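Long-range contact in possible prolidase (Bifidobacterium longum NCC2705, PDB 2P9B), which is probably a metal-dependent amidohydrolase of uncertain substrate that hydrolyses carbon-nitrogen bonds and may be a prolidase: residues Thr349-Leu362 with Pro435-Tyr449. Residues are numbered along the deposited sequence; the frame is centred on the assembly and turned at random.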
loop_
_atom_site.group_PDB
_atom_site.type_symbol
_atom_site.label_atom_id
_atom_site.label_comp_id
_atom_site.label_asym_id
_atom_site.label_seq_id
_atom_site.Cartn_x
_atom_site.Cartn_y
_atom_site.Cartn_z
ATOM N N THR A 349 8.512 9.274 10.708
ATOM C CA THR A 349 9.811 9.080 11.339
ATOM C C THR A 349 10.144 7.615 11.607
ATOM O O THR A 349 11.269 7.182 11.374
ATOM C CB THR A 349 9.902 9.852 12.674
ATOM O OG1 THR A 349 9.691 11.251 12.435
ATOM C CG2 THR A 349 11.271 9.653 13.310
ATOM N N PHE A 350 9.168 6.848 12.087
ATOM C CA PHE A 350 9.412 5.444 12.394
ATOM C C PHE A 350 8.809 4.430 11.425
ATOM O O PHE A 350 8.573 3.279 11.788
ATOM C CB PHE A 350 8.958 5.147 13.825
ATOM C CG PHE A 350 9.746 5.888 14.871
ATOM C CD1 PHE A 350 11.071 5.552 15.129
ATOM C CD2 PHE A 350 9.177 6.952 15.564
ATOM C CE1 PHE A 350 11.824 6.265 16.063
ATOM C CE2 PHE A 350 9.921 7.673 16.501
ATOM C CZ PHE A 350 11.247 7.329 16.749
ATOM N N VAL A 351 8.560 4.858 10.191
ATOM C CA VAL A 351 8.028 3.955 9.168
ATOM C C VAL A 351 8.925 4.079 7.940
ATOM O O VAL A 351 8.697 4.910 7.064
ATOM C CB VAL A 351 6.584 4.302 8.761
ATOM C CG1 VAL A 351 6.046 3.227 7.816
ATOM C CG2 VAL A 351 5.697 4.423 9.996
ATOM N N PRO A 352 9.966 3.244 7.867
ATOM C CA PRO A 352 10.896 3.277 6.737
ATOM C C PRO A 352 10.216 3.023 5.400
ATOM O O PRO A 352 9.258 2.253 5.319
ATOM C CB PRO A 352 11.897 2.184 7.090
ATOM C CG PRO A 352 11.907 2.209 8.594
ATOM C CD PRO A 352 10.436 2.307 8.904
ATOM N N GLN A 353 10.727 3.669 4.360
ATOM C CA GLN A 353 10.186 3.510 3.012
ATOM C C GLN A 353 10.378 2.070 2.544
ATOM O O GLN A 353 9.624 1.575 1.709
ATOM C CB GLN A 353 10.914 4.440 2.031
ATOM C CG GLN A 353 10.712 5.933 2.287
ATOM C CD GLN A 353 9.351 6.431 1.837
ATOM O OE1 GLN A 353 8.521 5.657 1.349
ATOM N NE2 GLN A 353 9.115 7.733 1.998
ATOM N N TYR A 354 11.384 1.401 3.095
ATOM C CA TYR A 354 11.695 0.032 2.703
ATOM C C TYR A 354 11.130 -1.056 3.614
ATOM O O TYR A 354 11.421 -2.236 3.414
ATOM C CB TYR A 354 13.214 -0.132 2.620
ATOM C CG TYR A 354 13.929 0.271 3.899
ATOM C CD1 TYR A 354 13.865 -0.529 5.045
ATOM C CD2 TYR A 354 14.639 1.467 3.972
ATOM C CE1 TYR A 354 14.492 -0.144 6.232
ATOM C CE2 TYR A 354 15.269 1.861 5.153
ATOM C CZ TYR A 354 15.190 1.054 6.277
ATOM O OH TYR A 354 15.795 1.452 7.453
ATOM N N ALA A 355 10.316 -0.674 4.594
ATOM C CA ALA A 355 9.793 -1.646 5.546
ATOM C C ALA A 355 8.382 -2.172 5.308
ATOM O O ALA A 355 7.702 -2.563 6.247
ATOM C CB ALA A 355 9.898 -1.070 6.966
ATOM N N THR A 356 7.941 -2.213 4.056
ATOM C CA THR A 356 6.599 -2.720 3.791
ATOM C C THR A 356 6.409 -4.126 4.378
ATOM O O THR A 356 5.355 -4.435 4.930
ATOM C CB THR A 356 6.314 -2.763 2.270
ATOM O OG1 THR A 356 6.304 -1.430 1.753
ATOM C CG2 THR A 356 4.960 -3.419 1.989
ATOM N N TRP A 357 7.446 -4.958 4.279
ATOM C CA TRP A 357 7.379 -6.334 4.771
ATOM C C TRP A 357 6.925 -6.444 6.229
ATOM O O TRP A 357 6.249 -7.402 6.607
ATOM C CB TRP A 357 8.743 -7.025 4.627
ATOM C CG TRP A 357 9.754 -6.539 5.626
ATOM C CD1 TRP A 357 10.539 -5.429 5.529
ATOM C CD2 TRP A 357 9.998 -7.092 6.927
ATOM N NE1 TRP A 357 11.252 -5.249 6.694
ATOM C CE2 TRP A 357 10.937 -6.255 7.566
ATOM C CE3 TRP A 357 9.505 -8.210 7.614
ATOM C CZ2 TRP A 357 11.397 -6.505 8.865
ATOM C CZ3 TRP A 357 9.961 -8.455 8.905
ATOM C CH2 TRP A 357 10.900 -7.602 9.514
ATOM N N ARG A 358 7.306 -5.468 7.044
ATOM C CA ARG A 358 6.954 -5.475 8.460
ATOM C C ARG A 358 5.446 -5.506 8.677
ATOM O O ARG A 358 4.967 -6.103 9.643
ATOM C CB ARG A 358 7.548 -4.247 9.159
ATOM C CG ARG A 358 7.211 -4.157 10.646
ATOM C CD ARG A 358 8.028 -5.147 11.465
ATOM N NE ARG A 358 9.414 -4.707 11.598
ATOM C CZ ARG A 358 10.336 -5.342 12.314
ATOM N NH1 ARG A 358 10.025 -6.455 12.964
ATOM N NH2 ARG A 358 11.564 -4.852 12.394
ATOM N N GLU A 359 4.694 -4.874 7.781
ATOM C CA GLU A 359 3.234 -4.834 7.923
ATOM C C GLU A 359 2.625 -6.228 7.882
ATOM O O GLU A 359 1.633 -6.500 8.564
ATOM C CB GLU A 359 2.606 -3.958 6.824
ATOM C CG GLU A 359 1.092 -3.700 6.985
ATOM C CD GLU A 359 0.720 -2.886 8.232
ATOM O OE1 GLU A 359 1.611 -2.284 8.867
ATOM O OE2 GLU A 359 -0.481 -2.845 8.570
ATOM N N LEU A 360 3.210 -7.114 7.083
ATOM C CA LEU A 360 2.682 -8.474 6.999
ATOM C C LEU A 360 2.920 -9.204 8.314
ATOM O O LEU A 360 2.060 -9.948 8.783
ATOM C CB LEU A 360 3.330 -9.247 5.846
ATOM C CG LEU A 360 2.879 -8.865 4.433
ATOM C CD1 LEU A 360 3.477 -7.525 4.031
ATOM C CD2 LEU A 360 3.303 -9.946 3.461
ATOM N N GLU A 361 4.086 -8.985 8.915
ATOM C CA GLU A 361 4.383 -9.635 10.186
ATOM C C GLU A 361 3.443 -9.131 11.268
ATOM O O GLU A 361 3.035 -9.890 12.149
ATOM C CB GLU A 361 5.838 -9.391 10.601
ATOM C CG GLU A 361 6.814 -10.324 9.900
ATOM C CD GLU A 361 8.029 -10.670 10.750
ATOM O OE1 GLU A 361 8.743 -11.629 10.386
ATOM O OE2 GLU A 361 8.275 -9.988 11.770
ATOM N N LEU A 362 3.093 -7.849 11.189
ATOM C CA LEU A 362 2.195 -7.246 12.162
ATOM C C LEU A 362 0.758 -7.744 12.005
ATOM O O LEU A 362 0.053 -7.901 12.996
ATOM C CB LEU A 362 2.239 -5.716 12.059
ATOM C CG LEU A 362 3.585 -5.068 12.410
ATOM C CD1 LEU A 362 3.501 -3.564 12.204
ATOM C CD2 LEU A 362 3.960 -5.383 13.855
ATOM N N PRO A 435 17.609 -1.588 -0.968
ATOM C CA PRO A 435 17.530 -0.261 -0.359
ATOM C C PRO A 435 18.618 0.034 0.668
ATOM O O PRO A 435 19.163 -0.870 1.300
ATOM C CB PRO A 435 16.141 -0.264 0.266
ATOM C CG PRO A 435 16.015 -1.675 0.731
ATOM C CD PRO A 435 16.540 -2.465 -0.458
ATOM N N LYS A 436 18.935 1.311 0.821
ATOM C CA LYS A 436 19.919 1.721 1.807
ATOM C C LYS A 436 19.135 1.718 3.115
ATOM O O LYS A 436 18.114 2.393 3.230
ATOM C CB LYS A 436 20.428 3.130 1.494
ATOM C CG LYS A 436 21.491 3.632 2.453
ATOM C CD LYS A 436 21.989 5.011 2.050
ATOM C CE LYS A 436 22.644 4.994 0.674
ATOM N NZ LYS A 436 23.808 4.062 0.612
ATOM N N ARG A 437 19.596 0.951 4.094
ATOM C CA ARG A 437 18.894 0.869 5.368
ATOM C C ARG A 437 19.533 1.728 6.450
ATOM O O ARG A 437 20.694 2.120 6.343
ATOM C CB ARG A 437 18.835 -0.590 5.819
ATOM C CG ARG A 437 18.171 -1.493 4.798
ATOM C CD ARG A 437 18.515 -2.951 5.028
ATOM N NE ARG A 437 18.132 -3.772 3.884
ATOM C CZ ARG A 437 16.881 -4.096 3.571
ATOM N NH1 ARG A 437 15.867 -3.676 4.321
ATOM N NH2 ARG A 437 16.644 -4.833 2.498
ATOM N N PHE A 438 18.755 2.037 7.482
ATOM C CA PHE A 438 19.239 2.838 8.598
ATOM C C PHE A 438 19.312 1.928 9.814
ATOM O O PHE A 438 18.310 1.678 10.478
ATOM C CB PHE A 438 18.293 4.011 8.854
ATOM C CG PHE A 438 18.234 4.992 7.717
ATOM C CD1 PHE A 438 19.347 5.765 7.390
ATOM C CD2 PHE A 438 17.080 5.123 6.951
ATOM C CE1 PHE A 438 19.312 6.654 6.316
ATOM C CE2 PHE A 438 17.033 6.009 5.873
ATOM C CZ PHE A 438 18.151 6.775 5.556
ATOM N N ALA A 439 20.512 1.425 10.082
ATOM C CA ALA A 439 20.751 0.512 11.193
ATOM C C ALA A 439 20.144 0.946 12.526
ATOM O O ALA A 439 19.549 0.132 13.231
ATOM C CB ALA A 439 22.251 0.287 11.356
ATOM N N ASP A 440 20.294 2.220 12.873
ATOM C CA ASP A 440 19.768 2.730 14.137
ATOM C C ASP A 440 18.253 2.576 14.245
ATOM O O ASP A 440 17.744 2.065 15.240
ATOM C CB ASP A 440 20.163 4.203 14.323
ATOM C CG ASP A 440 19.521 5.121 13.298
ATOM O OD1 ASP A 440 19.620 4.834 12.087
ATOM O OD2 ASP A 440 18.921 6.140 13.705
ATOM N N ILE A 441 17.540 3.017 13.216
ATOM C CA ILE A 441 16.089 2.921 13.203
ATOM C C ILE A 441 15.652 1.463 13.117
ATOM O O ILE A 441 14.739 1.039 13.823
ATOM C CB ILE A 441 15.497 3.700 12.012
ATOM C CG1 ILE A 441 15.932 5.165 12.097
ATOM C CG2 ILE A 441 13.978 3.583 12.016
ATOM C CD1 ILE A 441 15.569 5.996 10.882
ATOM N N ASP A 442 16.307 0.692 12.254
ATOM C CA ASP A 442 15.958 -0.714 12.106
ATOM C C ASP A 442 16.173 -1.465 13.420
ATOM O O ASP A 442 15.382 -2.337 13.778
ATOM C CB ASP A 442 16.783 -1.375 10.990
ATOM C CG ASP A 442 16.447 -0.839 9.598
ATOM O OD1 ASP A 442 15.414 -0.153 9.430
ATOM O OD2 ASP A 442 17.224 -1.125 8.657
ATOM N N ALA A 443 17.240 -1.126 14.140
ATOM C CA ALA A 443 17.540 -1.778 15.414
ATOM C C ALA A 443 16.445 -1.487 16.441
ATOM O O ALA A 443 15.997 -2.381 17.159
ATOM C CB ALA A 443 18.890 -1.302 15.942
ATOM N N LEU A 444 16.026 -0.228 16.504
ATOM C CA LEU A 444 14.984 0.196 17.430
ATOM C C LEU A 444 13.667 -0.509 17.141
ATOM O O LEU A 444 12.973 -0.952 18.057
ATOM C CB LEU A 444 14.770 1.708 17.335
ATOM C CG LEU A 444 15.828 2.633 17.932
ATOM C CD1 LEU A 444 15.498 4.076 17.580
ATOM C CD2 LEU A 444 15.874 2.442 19.440
ATOM N N LEU A 445 13.314 -0.606 15.863
ATOM C CA LEU A 445 12.070 -1.258 15.485
ATOM C C LEU A 445 12.125 -2.756 15.743
ATOM O O LEU A 445 11.153 -3.343 16.217
ATOM C CB LEU A 445 11.748 -0.977 14.014
ATOM C CG LEU A 445 11.391 0.490 13.746
ATOM C CD1 LEU A 445 11.168 0.708 12.255
ATOM C CD2 LEU A 445 10.142 0.862 14.532
ATOM N N ASP A 446 13.263 -3.374 15.436
ATOM C CA ASP A 446 13.421 -4.806 15.661
ATOM C C ASP A 446 13.185 -5.138 17.130
ATOM O O ASP A 446 12.461 -6.079 17.454
ATOM C CB ASP A 446 14.823 -5.276 15.248
ATOM C CG ASP A 446 14.907 -5.647 13.772
ATOM O OD1 ASP A 446 13.983 -6.326 13.280
ATOM O OD2 ASP A 446 15.900 -5.271 13.111
ATOM N N GLU A 447 13.798 -4.359 18.014
ATOM C CA GLU A 447 13.639 -4.571 19.446
ATOM C C GLU A 447 12.199 -4.294 19.860
ATOM O O GLU A 447 11.599 -5.071 20.602
ATOM C CB GLU A 447 14.580 -3.657 20.237
ATOM C CG GLU A 447 14.374 -3.735 21.745
ATOM C CD GLU A 447 15.234 -2.750 22.515
ATOM O OE1 GLU A 447 15.099 -1.528 22.280
ATOM O OE2 GLU A 447 16.043 -3.198 23.356
ATOM N N ALA A 448 11.648 -3.186 19.375
ATOM C CA ALA A 448 10.280 -2.804 19.700
ATOM C C ALA A 448 9.253 -3.873 19.329
ATOM O O ALA A 448 8.361 -4.183 20.121
ATOM C CB ALA A 448 9.932 -1.493 19.008
ATOM N N TYR A 449 9.384 -4.430 18.129
ATOM C CA TYR A 449 8.462 -5.455 17.646
ATOM C C TYR A 449 8.792 -6.855 18.154
ATOM O O TYR A 449 8.037 -7.801 17.929
ATOM C CB TYR A 449 8.437 -5.459 16.115
ATOM C CG TYR A 449 7.815 -4.218 15.515
ATOM C CD1 TYR A 449 6.543 -3.802 15.903
ATOM C CD2 TYR A 449 8.494 -3.464 14.555
ATOM C CE1 TYR A 449 5.961 -2.661 15.356
ATOM C CE2 TYR A 449 7.920 -2.323 13.999
ATOM C CZ TYR A 449 6.655 -1.928 14.405
ATOM O OH TYR A 449 6.081 -0.797 13.875
HETATM O O HOH W 1 7.004 0.946 11.923
HETATM O O HOH W 2 13.445 -3.911 2.897
HETATM O O HOH W 3 11.423 -7.704 15.263
#
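Two first torsions set up this contact: Y354 holds CG between its own backbone N and carbonyl carbon (chi1 55°), which swings the phenol across to D442 and F438, whereas R358 keeps CG opposite its N and then folds at chi2 and chi3, bringing the guanidinium against Y449. The Y354 hydroxyl is gripped twice. Y354 OH donates to D442 OD1 at 2.6 Å, on the syn side of a carboxylate turned almost perpendicular to the ring, and accepts a nearly straight bond from F438 N at 3.0 Å. Because F438 is the N-cap residue of helix 439-449, the phenol ties up the amide just where the helix starts. P352 CB covers one face of the Y354 ring; over the opposite face R437 CG makes a CH-pi contact, 4.2 Å from the centroid. A phenylalanine here has no hydroxyl, and D442 OD1 and the F438 amide would probably be left without the partner that joins them.

Further along, the R358 guanidinium is sandwiched between W357 CH2 on one face and Y449 CD2 on the other, the latter 3.3 Å from R358 NE. R358 NH2 forms a salt bridge of 3.0 Å with D446 OD1, which lies near the guanidinium plane but is met from above the carboxylate plane; R415 is a second cationic partner of the same oxygen. Between the two polar clusters P352 CD and L445 CD1 meet tip to tip at 3.8 Å; at the far end L362 CD2 packs on Y449 CD1. One water links F350 O to Y449 OH.

Over segment 356-362 the first helix runs nearly parallel to helix 439-449, 5° between them and 12.8 Å between axes, so side chains, chiefly R358 and Y449, span the gap, while the preceding loop supplies P352 and Y354: a C-terminal helix laid against the amidohydrolase TIM-barrel domain.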